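Local coordinates for protein complement C1r subcomponent (Homo sapiens, PDB 6F1D) that cleaves and activates C1s as a serine protease of the complement C1 complex, this second CUB domain probably contributing to the calcium-dependent pairing of C1r with C1s, at residues A[11-17]-A[108-114]; A[20-24]-A[48-53]; A[40-46]-A[85-91]. One frame throughout, in Å; residues are numbered along the deposited sequence.

Contact 1: A[11-17]-A[108-114]. With NA (sodium ion), chain C.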
loop_
_atom_site.group_PDB
_atom_site.type_symbol
_atom_site.label_atom_id
_atom_site.label_comp_id
_atom_site.label_asym_id
_atom_site.label_seq_id
_atom_site.Cartn_x
_atom_site.Cartn_y
_atom_site.Cartn_z
ATOM N N ALA A 11 12.668 0.930 11.696
ATOM C CA ALA A 11 13.567 0.785 10.549
ATOM C C ALA A 11 13.060 -0.208 9.511
ATOM O O ALA A 11 13.478 -0.147 8.354
ATOM C CB ALA A 11 14.958 0.336 11.001
ATOM N N SER A 12 12.210 -1.144 9.896
ATOM C CA SER A 12 11.580 -1.993 8.906
ATOM C C SER A 12 10.232 -2.436 9.450
ATOM O O SER A 12 9.980 -2.359 10.656
ATOM C CB SER A 12 12.450 -3.200 8.581
ATOM O OG SER A 12 12.706 -3.940 9.769
ATOM N N GLY A 13 9.381 -2.943 8.571
ATOM C CA GLY A 13 8.149 -3.505 9.099
ATOM C C GLY A 13 7.229 -3.983 8.002
ATOM O O GLY A 13 7.493 -3.811 6.814
ATOM N N TYR A 14 6.122 -4.567 8.420
ATOM C CA TYR A 14 5.117 -5.062 7.496
ATOM C C TYR A 14 3.881 -4.173 7.583
ATOM O O TYR A 14 3.498 -3.700 8.666
ATOM C CB TYR A 14 4.712 -6.502 7.805
ATOM C CG TYR A 14 5.736 -7.580 7.540
ATOM C CD1 TYR A 14 6.465 -8.133 8.591
ATOM C CD2 TYR A 14 5.959 -8.068 6.251
ATOM C CE1 TYR A 14 7.385 -9.131 8.376
ATOM C CE2 TYR A 14 6.889 -9.077 6.028
ATOM C CZ TYR A 14 7.595 -9.578 7.088
ATOM O OH TYR A 14 8.497 -10.571 6.870
ATOM N N ILE A 15 3.246 -3.967 6.442
ATOM C CA ILE A 15 2.006 -3.208 6.369
ATOM C C ILE A 15 1.072 -4.013 5.486
ATOM O O ILE A 15 1.498 -4.480 4.429
ATOM C CB ILE A 15 2.250 -1.812 5.750
ATOM C CG1 ILE A 15 3.453 -1.136 6.431
ATOM C CG2 ILE A 15 0.951 -0.998 5.775
ATOM C CD1 ILE A 15 3.713 0.283 5.955
ATOM N N SER A 16 -0.192 -4.172 5.892
ATOM C CA SER A 16 -1.094 -4.905 5.014
ATOM C C SER A 16 -2.497 -4.313 5.092
ATOM O O SER A 16 -2.840 -3.576 6.020
ATOM C CB SER A 16 -1.094 -6.401 5.366
ATOM O OG SER A 16 -1.532 -6.605 6.705
ATOM N N SER A 17 -3.314 -4.663 4.112
ATOM C CA SER A 17 -4.724 -4.332 4.167
ATOM C C SER A 17 -5.431 -5.094 5.297
ATOM O O SER A 17 -4.997 -6.148 5.750
ATOM C CB SER A 17 -5.395 -4.645 2.829
ATOM O OG SER A 17 -5.108 -5.963 2.404
ATOM N N TRP A 108 -3.456 -6.820 0.115
ATOM C CA TRP A 108 -2.037 -6.683 -0.198
ATOM C C TRP A 108 -1.279 -6.664 1.115
ATOM O O TRP A 108 -1.837 -6.353 2.174
ATOM C CB TRP A 108 -1.763 -5.390 -0.991
ATOM C CG TRP A 108 -2.403 -4.215 -0.322
ATOM C CD1 TRP A 108 -3.673 -3.766 -0.523
ATOM C CD2 TRP A 108 -1.850 -3.380 0.716
ATOM N NE1 TRP A 108 -3.920 -2.670 0.268
ATOM C CE2 TRP A 108 -2.832 -2.429 1.053
ATOM C CE3 TRP A 108 -0.602 -3.324 1.369
ATOM C CZ2 TRP A 108 -2.632 -1.447 2.016
ATOM C CZ3 TRP A 108 -0.419 -2.347 2.330
ATOM C CH2 TRP A 108 -1.424 -1.415 2.630
ATOM N N LYS A 109 0.010 -6.959 1.019
ATOM C CA LYS A 109 0.898 -6.883 2.164
ATOM C C LYS A 109 2.276 -6.540 1.614
ATOM O O LYS A 109 2.682 -7.097 0.585
ATOM C CB LYS A 109 0.945 -8.229 2.902
ATOM C CG LYS A 109 1.945 -8.308 4.048
ATOM C CD LYS A 109 1.615 -9.517 4.919
ATOM C CE LYS A 109 2.670 -9.760 5.977
ATOM N NZ LYS A 109 2.359 -11.002 6.761
ATOM N N LEU A 110 2.999 -5.671 2.317
ATOM C CA LEU A 110 4.343 -5.273 1.906
ATOM C C LEU A 110 5.239 -5.301 3.128
ATOM O O LEU A 110 4.772 -5.236 4.270
ATOM C CB LEU A 110 4.365 -3.868 1.280
ATOM C CG LEU A 110 4.011 -2.693 2.163
ATOM C CD1 LEU A 110 5.237 -2.215 2.951
ATOM C CD2 LEU A 110 3.509 -1.507 1.264
ATOM N N ARG A 111 6.534 -5.432 2.871
ATOM C CA ARG A 111 7.575 -5.179 3.860
ATOM C C ARG A 111 8.369 -3.965 3.403
ATOM O O ARG A 111 8.810 -3.899 2.244
ATOM C CB ARG A 111 8.516 -6.366 4.014
ATOM C CG ARG A 111 9.711 -6.095 4.962
ATOM C CD ARG A 111 10.262 -7.367 5.609
ATOM N NE ARG A 111 11.152 -7.041 6.729
ATOM C CZ ARG A 111 12.473 -7.057 6.654
ATOM N NH1 ARG A 111 13.089 -7.416 5.523
ATOM N NH2 ARG A 111 13.180 -6.737 7.725
ATOM N N TYR A 112 8.559 -3.009 4.304
ATOM C CA TYR A 112 9.454 -1.895 4.014
ATOM C C TYR A 112 10.743 -2.079 4.801
ATOM O O TYR A 112 10.742 -2.630 5.915
ATOM C CB TYR A 112 8.784 -0.555 4.325
ATOM C CG TYR A 112 8.686 -0.193 5.785
ATOM C CD1 TYR A 112 9.724 0.479 6.419
ATOM C CD2 TYR A 112 7.535 -0.477 6.521
ATOM C CE1 TYR A 112 9.637 0.810 7.777
ATOM C CE2 TYR A 112 7.441 -0.148 7.862
ATOM C CZ TYR A 112 8.498 0.493 8.481
ATOM O OH TYR A 112 8.414 0.843 9.811
ATOM N N THR A 113 11.848 -1.657 4.196
ATOM C CA THR A 113 13.137 -1.651 4.857
ATOM C C THR A 113 13.753 -0.294 4.594
ATOM O O THR A 113 13.304 0.432 3.703
ATOM C CB THR A 113 14.049 -2.752 4.327
ATOM O OG1 THR A 113 14.011 -2.739 2.875
ATOM C CG2 THR A 113 13.603 -4.161 4.865
ATOM N N THR A 114 14.833 0.015 5.297
ATOM C CA THR A 114 15.490 1.298 5.119
ATOM C C THR A 114 16.935 1.082 4.699
ATOM O O THR A 114 17.606 0.135 5.129
ATOM C CB THR A 114 15.428 2.165 6.390
ATOM O OG1 THR A 114 15.831 1.388 7.520
ATOM C CG2 THR A 114 14.001 2.642 6.650
HETATM NA NA NA C . -7.145 -7.726 3.162
HETATM O O HOH W 1 10.244 -6.356 9.397
#
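The ring of Y14 lies between two cationic side chains of 109-114. K109, extended with CG anti to its backbone N (chi1 175°), brings NZ over one face, 5.0 Å from the Y14 ring centroid, in a cation-pi contact. R111 passes the ring obliquely, its CD off-centre and 4.2 Å from the same centroid; beyond it, R111 NE donates to a water that S12 OG meets weakly.

Strand 13-16 is an edge strand of the smaller sheet of the CUB beta-sandwich and runs antiparallel to 109-114, tied by paired backbone bonds at G13/Y112 and I15/L110.

On the inner face I15 divides its branches: CG2 meets W108 CZ3 at 3.9 Å, while CD1 crosses to Y112 CD2, also at 3.9 Å, and L110 CD1 packs alongside CG1. Y112 carries CG between its backbone N and carbonyl carbon (chi1 76°), which folds the ring back over G13; G13 N lies above the ring centre, leaving little room for a CB on G13. Y112 OH bonds to E10 O. At the sodium end S17 OG binds the ion at 2.8 Å and accepts a hydrogen bond from W108 N at 3.0 Å. S17 CB sits over the five-membered ring of W108, 3.8 Å from its centroid.

Contact 2: A[20-24]-A[48-53]. Unlike the reference sequence in segment 48-53: E53 (reference Asp). With CA (calcium ion), chain B.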
loop_
_atom_site.group_PDB
_atom_site.type_symbol
_atom_site.label_atom_id
_atom_site.label_comp_id
_atom_site.label_asym_id
_atom_site.label_seq_id
_atom_site.Cartn_x
_atom_site.Cartn_y
_atom_site.Cartn_z
ATOM N N TYR A 20 -6.000 -9.156 5.821
ATOM C CA TYR A 20 -5.175 -9.926 4.876
ATOM C C TYR A 20 -4.805 -11.284 5.481
ATOM O O TYR A 20 -4.377 -11.335 6.643
ATOM C CB TYR A 20 -3.913 -9.128 4.579
ATOM C CG TYR A 20 -2.944 -9.777 3.626
ATOM C CD1 TYR A 20 -3.041 -9.552 2.257
ATOM C CD2 TYR A 20 -1.923 -10.616 4.101
ATOM C CE1 TYR A 20 -2.125 -10.133 1.385
ATOM C CE2 TYR A 20 -1.029 -11.220 3.220
ATOM C CZ TYR A 20 -1.125 -10.940 1.874
ATOM O OH TYR A 20 -0.256 -11.507 0.964
ATOM N N PRO A 21 -4.879 -12.406 4.710
ATOM C CA PRO A 21 -5.117 -12.461 3.266
ATOM C C PRO A 21 -6.542 -12.842 2.953
ATOM O O PRO A 21 -6.850 -13.397 1.881
ATOM C CB PRO A 21 -4.157 -13.553 2.802
ATOM C CG PRO A 21 -4.209 -14.552 3.960
ATOM C CD PRO A 21 -4.531 -13.742 5.233
ATOM N N ARG A 22 -7.420 -12.567 3.904
ATOM C CA ARG A 22 -8.846 -12.706 3.678
ATOM C C ARG A 22 -9.363 -11.360 3.156
ATOM O O ARG A 22 -8.619 -10.376 3.075
ATOM C CB ARG A 22 -9.556 -13.163 4.955
ATOM C CG ARG A 22 -8.835 -14.275 5.692
ATOM C CD ARG A 22 -9.583 -14.749 6.892
ATOM N NE ARG A 22 -9.718 -13.705 7.907
ATOM C CZ ARG A 22 -8.722 -13.273 8.672
ATOM N NH1 ARG A 22 -7.499 -13.773 8.540
ATOM N NH2 ARG A 22 -8.946 -12.316 9.559
ATOM N N SER A 23 -10.628 -11.324 2.747
ATOM C CA SER A 23 -11.172 -10.171 2.027
ATOM C C SER A 23 -11.030 -8.875 2.816
ATOM O O SER A 23 -11.522 -8.785 3.951
ATOM C CB SER A 23 -12.666 -10.370 1.774
ATOM O OG SER A 23 -12.948 -11.664 1.346
ATOM N N TYR A 24 -10.528 -7.826 2.171
ATOM C CA TYR A 24 -10.591 -6.521 2.835
ATOM C C TYR A 24 -12.020 -5.958 2.827
ATOM O O TYR A 24 -12.839 -6.290 1.966
ATOM C CB TYR A 24 -9.606 -5.539 2.230
ATOM C CG TYR A 24 -9.681 -5.409 0.744
ATOM C CD1 TYR A 24 -10.653 -4.621 0.166
ATOM C CD2 TYR A 24 -8.765 -6.080 -0.069
ATOM C CE1 TYR A 24 -10.753 -4.479 -1.212
ATOM C CE2 TYR A 24 -8.835 -5.948 -1.468
ATOM C CZ TYR A 24 -9.845 -5.148 -2.017
ATOM O OH TYR A 24 -9.930 -4.951 -3.381
ATOM N N GLU A 48 3.347 -11.974 -1.975
ATOM C CA GLU A 48 2.207 -12.633 -2.604
ATOM C C GLU A 48 1.395 -13.382 -1.555
ATOM O O GLU A 48 1.963 -13.890 -0.591
ATOM C CB GLU A 48 2.673 -13.620 -3.685
ATOM C CG GLU A 48 3.521 -12.954 -4.753
ATOM C CD GLU A 48 3.860 -13.859 -5.937
ATOM O OE1 GLU A 48 4.149 -13.312 -7.029
ATOM O OE2 GLU A 48 3.852 -15.106 -5.781
ATOM N N PRO A 49 0.074 -13.484 -1.699
ATOM C CA PRO A 49 -0.792 -12.951 -2.743
ATOM C C PRO A 49 -0.991 -11.452 -2.694
ATOM O O PRO A 49 -0.923 -10.800 -1.651
ATOM C CB PRO A 49 -2.124 -13.655 -2.477
ATOM C CG PRO A 49 -2.107 -13.829 -0.992
ATOM C CD PRO A 49 -0.695 -14.289 -0.736
ATOM N N PHE A 50 -1.232 -10.919 -3.883
ATOM C CA PHE A 50 -1.617 -9.530 -4.093
ATOM C C PHE A 50 -2.892 -9.614 -4.904
ATOM O O PHE A 50 -2.912 -10.278 -5.943
ATOM C CB PHE A 50 -0.531 -8.763 -4.851
ATOM C CG PHE A 50 -0.857 -7.303 -5.106
ATOM C CD1 PHE A 50 -1.537 -6.909 -6.252
ATOM C CD2 PHE A 50 -0.443 -6.353 -4.226
ATOM C CE1 PHE A 50 -1.806 -5.547 -6.478
ATOM C CE2 PHE A 50 -0.686 -5.025 -4.439
ATOM C CZ PHE A 50 -1.379 -4.617 -5.564
ATOM N N ASP A 51 -3.973 -9.006 -4.410
ATOM C CA ASP A 51 -5.260 -9.161 -5.093
ATOM C C ASP A 51 -6.133 -7.963 -4.721
ATOM O O ASP A 51 -6.703 -7.926 -3.625
ATOM C CB ASP A 51 -5.906 -10.501 -4.726
ATOM C CG ASP A 51 -7.313 -10.647 -5.274
ATOM O OD1 ASP A 51 -7.607 -10.001 -6.322
ATOM O OD2 ASP A 51 -8.115 -11.415 -4.669
ATOM N N ILE A 52 -6.172 -6.973 -5.606
ATOM C CA ILE A 52 -7.055 -5.821 -5.450
ATOM C C ILE A 52 -8.002 -5.868 -6.638
ATOM O O ILE A 52 -7.554 -6.048 -7.778
ATOM C CB ILE A 52 -6.271 -4.501 -5.411
ATOM C CG1 ILE A 52 -5.301 -4.486 -4.213
ATOM C CG2 ILE A 52 -7.228 -3.253 -5.398
ATOM C CD1 ILE A 52 -4.494 -3.216 -4.098
ATOM N N GLU A 53 -9.295 -5.715 -6.373
ATOM C CA GLU A 53 -10.296 -5.913 -7.414
ATOM C C GLU A 53 -10.010 -4.978 -8.598
ATOM O O GLU A 53 -9.652 -3.801 -8.397
ATOM C CB GLU A 53 -11.692 -5.656 -6.805
ATOM C CG GLU A 53 -12.887 -5.810 -7.789
ATOM C CD GLU A 53 -14.202 -5.338 -7.178
ATOM O OE1 GLU A 53 -15.281 -5.742 -7.662
ATOM O OE2 GLU A 53 -14.171 -4.533 -6.228
HETATM CA CA CA B . -14.156 -3.690 -4.059
HETATM O O HOH W 2 -14.370 -3.200 -1.799
HETATM O O HOH W 3 -13.338 -5.922 -3.165
#
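Two loops at the calcium-binding end of the CUB domain meet here, with Y20 and Y24 reaching from 20-24 across to the backbone of 48-53. Each tyrosine uses its hydroxyl, but in a different sense.

Y20 OH donates to P49 O at 2.8 Å, in the carbonyl plane and on a lone pair, and the P49 oxygen lies at the edge of the tyrosine ring. The same hydroxyl rests against the proline ring, 3.3 Å from P49 CD. Y20 holds CG anti to its backbone N (chi1 180°), which carries the ring across to 48-53, and P21 covers one face of it, with CB above the ring centre. The peptide joining Y20 to P21 is cis, as is the one before P49, and the two prolines touch loosely, P21 CB to P49 CG at 4.3 Å.

At the other end Y24 OH accepts from E53 N over 3.2 Å, a nearly straight bond (172°). D51 O lies at the edge of the Y24 ring, 3.6 Å from CE2, and F97 packs edge-to-face with that ring. Y24 OH is also hydrogen-bonded to D63 OD2. E53, which stands where the reference sequence has aspartate, is extended beyond CG and places OE2 on the calcium ion at 2.3 Å; two waters, D63, D100 and S102 help complete the site.

Y24 therefore belongs to the second shell of the calcium ion: one hydroxyl joins the backbone N of one ligand residue to the carboxylate of another. The N-H donated by E53 would probably leave the hydroxyl proton for D63, and this pairing is likely to steady the E53 backbone and the D63 carboxylate beside the ion.

Contact 3: A[40-46]-A[85-91]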
loop_
_atom_site.group_PDB
_atom_site.type_symbol
_atom_site.label_atom_id
_atom_site.label_comp_id
_atom_site.label_asym_id
_atom_site.label_seq_id
_atom_site.Cartn_x
_atom_site.Cartn_y
_atom_site.Cartn_z
ATOM N N LEU A 40 17.864 8.186 5.799
ATOM C CA LEU A 40 17.456 6.846 5.424
ATOM C C LEU A 40 16.489 6.962 4.261
ATOM O O LEU A 40 15.760 7.947 4.143
ATOM C CB LEU A 40 16.772 6.111 6.569
ATOM C CG LEU A 40 17.551 5.732 7.826
ATOM C CD1 LEU A 40 16.608 5.013 8.741
ATOM C CD2 LEU A 40 18.784 4.853 7.531
ATOM N N THR A 41 16.476 5.956 3.407
ATOM C CA THR A 41 15.525 5.897 2.309
ATOM C C THR A 41 14.739 4.598 2.390
ATOM O O THR A 41 15.257 3.564 2.815
ATOM C CB THR A 41 16.233 6.026 0.953
ATOM O OG1 THR A 41 15.329 5.707 -0.102
ATOM C CG2 THR A 41 17.405 5.106 0.867
ATOM N N LEU A 42 13.478 4.657 1.985
ATOM C CA LEU A 42 12.547 3.549 2.161
ATOM C C LEU A 42 12.474 2.726 0.892
ATOM O O LEU A 42 12.420 3.282 -0.217
ATOM C CB LEU A 42 11.154 4.045 2.526
ATOM C CG LEU A 42 11.144 4.548 3.948
ATOM C CD1 LEU A 42 9.998 5.533 4.077
ATOM C CD2 LEU A 42 10.947 3.302 4.857
ATOM N N HIS A 43 12.561 1.407 1.066
ATOM C CA HIS A 43 12.345 0.416 0.020
ATOM C C HIS A 43 11.099 -0.395 0.358
ATOM O O HIS A 43 10.933 -0.847 1.505
ATOM C CB HIS A 43 13.545 -0.526 -0.090
ATOM C CG HIS A 43 14.789 0.127 -0.594
ATOM N ND1 HIS A 43 15.369 -0.213 -1.796
ATOM C CD2 HIS A 43 15.593 1.059 -0.037
ATOM C CE1 HIS A 43 16.474 0.496 -1.966
ATOM N NE2 HIS A 43 16.627 1.282 -0.914
ATOM N N LEU A 44 10.228 -0.595 -0.630
ATOM C CA LEU A 44 8.972 -1.334 -0.425
ATOM C C LEU A 44 8.980 -2.587 -1.286
ATOM O O LEU A 44 9.384 -2.550 -2.467
ATOM C CB LEU A 44 7.753 -0.487 -0.824
ATOM C CG LEU A 44 7.633 0.942 -0.304
ATOM C CD1 LEU A 44 6.327 1.509 -0.844
ATOM C CD2 LEU A 44 7.606 0.915 1.199
ATOM N N LYS A 45 8.544 -3.691 -0.692
ATOM C CA LYS A 45 8.478 -4.958 -1.381
ATOM C C LYS A 45 7.135 -5.620 -1.099
ATOM O O LYS A 45 6.872 -6.007 0.037
ATOM C CB LYS A 45 9.590 -5.869 -0.883
ATOM C CG LYS A 45 9.415 -7.217 -1.423
ATOM C CD LYS A 45 10.055 -8.256 -0.540
ATOM C CE LYS A 45 10.346 -9.423 -1.386
ATOM N NZ LYS A 45 11.371 -9.169 -2.439
ATOM N N PHE A 46 6.336 -5.835 -2.123
ATOM C CA PHE A 46 5.070 -6.507 -1.890
ATOM C C PHE A 46 5.244 -8.006 -1.870
ATOM O O PHE A 46 5.984 -8.564 -2.679
ATOM C CB PHE A 46 4.083 -6.113 -2.971
ATOM C CG PHE A 46 3.515 -4.738 -2.754
ATOM C CD1 PHE A 46 2.361 -4.582 -2.013
ATOM C CD2 PHE A 46 4.169 -3.619 -3.225
ATOM C CE1 PHE A 46 1.830 -3.293 -1.769
ATOM C CE2 PHE A 46 3.655 -2.337 -2.999
ATOM C CZ PHE A 46 2.479 -2.180 -2.283
ATOM N N ASP A 85 9.203 -4.037 -6.899
ATOM C CA ASP A 85 9.805 -3.455 -5.706
ATOM C C ASP A 85 10.077 -1.967 -5.914
ATOM O O ASP A 85 10.527 -1.553 -6.983
ATOM C CB ASP A 85 11.099 -4.198 -5.391
ATOM C CG ASP A 85 10.853 -5.640 -4.999
ATOM O OD1 ASP A 85 9.674 -6.079 -4.954
ATOM O OD2 ASP A 85 11.850 -6.347 -4.726
ATOM N N LEU A 86 9.823 -1.158 -4.885
ATOM C CA LEU A 86 9.923 0.294 -4.994
ATOM C C LEU A 86 11.057 0.819 -4.129
ATOM O O LEU A 86 11.041 0.662 -2.906
ATOM C CB LEU A 86 8.614 0.959 -4.590
ATOM C CG LEU A 86 7.522 0.630 -5.587
ATOM C CD1 LEU A 86 6.162 1.060 -5.040
ATOM C CD2 LEU A 86 7.867 1.326 -6.892
ATOM N N ASP A 87 12.026 1.450 -4.765
ATOM C CA ASP A 87 13.025 2.253 -4.086
ATOM C C ASP A 87 12.560 3.708 -4.147
ATOM O O ASP A 87 12.668 4.350 -5.192
ATOM C CB ASP A 87 14.386 2.077 -4.753
ATOM C CG ASP A 87 15.419 3.087 -4.249
ATOM O OD1 ASP A 87 15.119 3.877 -3.310
ATOM O OD2 ASP A 87 16.548 3.068 -4.778
ATOM N N THR A 88 12.096 4.237 -3.024
ATOM C CA THR A 88 11.380 5.504 -3.028
ATOM C C THR A 88 12.267 6.737 -2.953
ATOM O O THR A 88 11.743 7.840 -3.100
ATOM C CB THR A 88 10.417 5.572 -1.853
ATOM O OG1 THR A 88 11.184 5.672 -0.647
ATOM C CG2 THR A 88 9.483 4.354 -1.826
ATOM N N SER A 89 13.569 6.590 -2.682
ATOM C CA SER A 89 14.469 7.715 -2.424
ATOM C C SER A 89 13.897 8.725 -1.425
ATOM O O SER A 89 14.184 9.916 -1.495
ATOM C CB SER A 89 14.847 8.421 -3.726
ATOM O OG SER A 89 15.647 7.556 -4.512
ATOM N N SER A 90 13.137 8.250 -0.451
ATOM C CA SER A 90 12.419 9.141 0.445
ATOM C C SER A 90 12.402 8.560 1.849
ATOM O O SER A 90 12.364 7.347 2.018
ATOM C CB SER A 90 10.971 9.323 -0.031
ATOM O OG SER A 90 10.292 10.236 0.806
ATOM N N ASN A 91 12.373 9.428 2.857
ATOM C CA ASN A 91 12.122 8.988 4.223
ATOM C C ASN A 91 10.661 9.122 4.645
ATOM O O ASN A 91 10.358 8.908 5.818
ATOM C CB ASN A 91 13.009 9.770 5.200
ATOM C CG ASN A 91 12.621 11.226 5.283
ATOM O OD1 ASN A 91 12.240 11.822 4.288
ATOM N ND2 ASN A 91 12.699 11.801 6.476
HETATM O O HOH W 4 7.171 -5.502 -4.848
#
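L42 O is gripped twice by T88: OG1 donates at 2.7 Å, tilted out of the carbonyl plane, and T88 N comes in nearly along the C=O axis at 3.0 Å. T88 OG1 sits between its own backbone N and carbonyl carbon (chi1 69°), which brings it onto the same oxygen as its amide and leaves CG2 to touch L44 CG where the two side chains cross at about a right angle. An alanine here is likely to leave L42 O with the amide alone and to deprive S90 N of its weak bond to the hydroxyl.

Next to this, the carboxylate of D87 stacks on the imidazole of H43, the planes 18° apart and D87 OD1 3.7 Å above the plane of the H43 ring, offset toward its rim. D87 OD1 also accepts from S89 N, closing an Asx turn, while H43 NE2 bonds to E115. L44 and L86 exchange a pair of backbone bonds. At the far end K45 NZ and D85 OD2 form a long salt bridge of 3.7 Å, and a water links F46 N to D85 OD1.

Strand 86-87 forms one edge of the smaller sheet, beside 40-46, which has 109-116 along its other side; F46 and L86 pack inward on strand 64-69, L42 and T88 on 92-98.

In the fold
Contacts 1 and 3 are strand pairs of one antiparallel sheet, their centres about 10 Å apart: strands 109-116 and 40-46 are neighbours, with T113 O 2.9 Å from H43 N and R111 N 2.9 Å from K45 O. Contact 2 continues contact 1 toward the metal-binding end. There K109 CB meets Y20 CZ at 3.6 Å, and W108 packs on F50 and I52. The Y24 side chain of contact 2 has its nearest atom about 3 Å from the sodium ion that S17 of contact 1 binds, while E53 holds the calcium ion, about 11 Å from the nearest atom of the W108 side chain. Contact 3 lies about 21 Å from contact 2, centre to centre, across the middle of the domain.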